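Local coordinates for SUMO-1 cysteine protease S273R (PDB 6LJ9), which is a cysteine protease that probably matures the viral pp220 and pp62 polyproteins and probably dampens host innate immune signalling, at residues D245-S248 with Y249-I253. Numbering follows the deposited sequence.
Sequences DNVS and YTHFI
Ser248 and Thr250 bring their hydroxyls together where the loop after helix 232-244 turns into helix 249-254. Ser248 OG lies 3.3 Å from Thr250 OG1, a weak hydrogen bond in which either oxygen could be the donor. With OG swung away from its own backbone N (chi1 179°) and beside the carbonyl carbon, it lies alongside Tyr249 and Thr250, over one face of the Tyr249 ring. Serine suits this place because its hydroxyl, one carbon from the backbone, reaches Thr250 OG1.

Ser248 O accepts the N-H of His251 (N to O 3.2 Å, N-H...O angle 150°), a turn-type i to i+3 bond whose donor stands well above the carbonyl plane. Ser248 O also lies in the plane of the Phe252 ring, at its edge, 3.8 Å from Phe252 CD1.

On the apolar side, Val247 offers a compact methyl in a buried place: CG1 is 4.0 Å from Phe252 CE1, the two side chains crossing at about a right angle. Phe252 joins helix 249-254 to Phe238, Tyr239 and Ala242 of helix 232-244 and to Val220 of strand 215-220, within the catalytic domain.

Asn246, at positive phi, completes the Schellman motif ending helix 232-244; asparagine tolerates this left-handed conformation better than most non-glycine residues. With the hydroxyl pair weak, the turn's shape probably rests mainly on the backbone and the buried apolar side chains.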
# COMPACT_ATOMS: atom_id res chain seq x y z
N ASP B 245 3.71 8.61 2.87
CA ASP B 245 4.23 7.89 4.02
C ASP B 245 3.48 8.21 5.31
O ASP B 245 3.99 7.96 6.40
CB ASP B 245 5.72 8.18 4.20
CG ASP B 245 6.57 7.51 3.14
OD1 ASP B 245 6.11 6.51 2.56
OD2 ASP B 245 7.70 8.00 2.89
N ASN B 246 2.27 8.77 5.18
CA ASN B 246 1.34 8.94 6.30
C ASN B 246 1.83 9.97 7.31
O ASN B 246 1.60 9.82 8.51
CB ASN B 246 1.04 7.61 6.99
CG ASN B 246 0.06 6.76 6.20
OD1 ASN B 246 -1.16 6.94 6.30
ND2 ASN B 246 0.58 5.83 5.41
N VAL B 247 2.50 11.02 6.85
CA VAL B 247 2.73 12.20 7.67
C VAL B 247 1.50 13.10 7.54
O VAL B 247 1.15 13.52 6.44
CB VAL B 247 4.01 12.94 7.26
CG1 VAL B 247 4.15 14.24 8.04
CG2 VAL B 247 5.23 12.06 7.46
N SER B 248 0.84 13.37 8.66
CA SER B 248 -0.39 14.14 8.63
C SER B 248 -0.15 15.55 8.11
O SER B 248 0.94 16.12 8.27
CB SER B 248 -1.02 14.20 10.03
OG SER B 248 -2.21 14.97 10.02
N TYR B 249 -1.17 16.12 7.48
CA TYR B 249 -1.08 17.49 7.00
C TYR B 249 -0.95 18.49 8.14
O TYR B 249 -0.45 19.60 7.92
CB TYR B 249 -2.30 17.84 6.13
CG TYR B 249 -3.64 17.64 6.82
CD1 TYR B 249 -4.08 18.51 7.82
CD2 TYR B 249 -4.48 16.60 6.45
CE1 TYR B 249 -5.30 18.34 8.44
CE2 TYR B 249 -5.71 16.42 7.07
CZ TYR B 249 -6.11 17.29 8.06
OH TYR B 249 -7.33 17.11 8.68
N THR B 250 -1.39 18.12 9.34
CA THR B 250 -1.26 18.99 10.50
C THR B 250 0.19 19.31 10.83
O THR B 250 0.46 20.34 11.45
CB THR B 250 -1.93 18.35 11.72
OG1 THR B 250 -1.15 17.24 12.17
CG2 THR B 250 -3.34 17.87 11.38
N HIS B 251 1.13 18.43 10.46
CA HIS B 251 2.55 18.73 10.66
C HIS B 251 2.98 19.91 9.79
O HIS B 251 3.75 20.77 10.24
CB HIS B 251 3.40 17.50 10.34
CG HIS B 251 4.81 17.60 10.85
ND1 HIS B 251 5.25 16.89 11.94
CD2 HIS B 251 5.88 18.30 10.40
CE1 HIS B 251 6.53 17.16 12.15
NE2 HIS B 251 6.93 18.02 11.23
N PHE B 252 2.50 19.96 8.55
CA PHE B 252 2.79 21.09 7.67
C PHE B 252 2.03 22.35 8.06
O PHE B 252 2.33 23.42 7.53
CB PHE B 252 2.46 20.72 6.22
CG PHE B 252 3.29 19.60 5.67
CD1 PHE B 252 2.98 18.28 5.97
CD2 PHE B 252 4.36 19.86 4.83
CE1 PHE B 252 3.74 17.24 5.45
CE2 PHE B 252 5.12 18.83 4.31
CZ PHE B 252 4.81 17.52 4.62
N ILE B 253 1.07 22.24 8.98
CA ILE B 253 0.30 23.40 9.41
C ILE B 253 0.92 24.06 10.64
O ILE B 253 0.84 25.29 10.78
CB ILE B 253 -1.16 22.98 9.68
CG1 ILE B 253 -1.85 22.57 8.37
CG2 ILE B 253 -1.94 24.08 10.38
CD1 ILE B 253 -3.31 22.19 8.54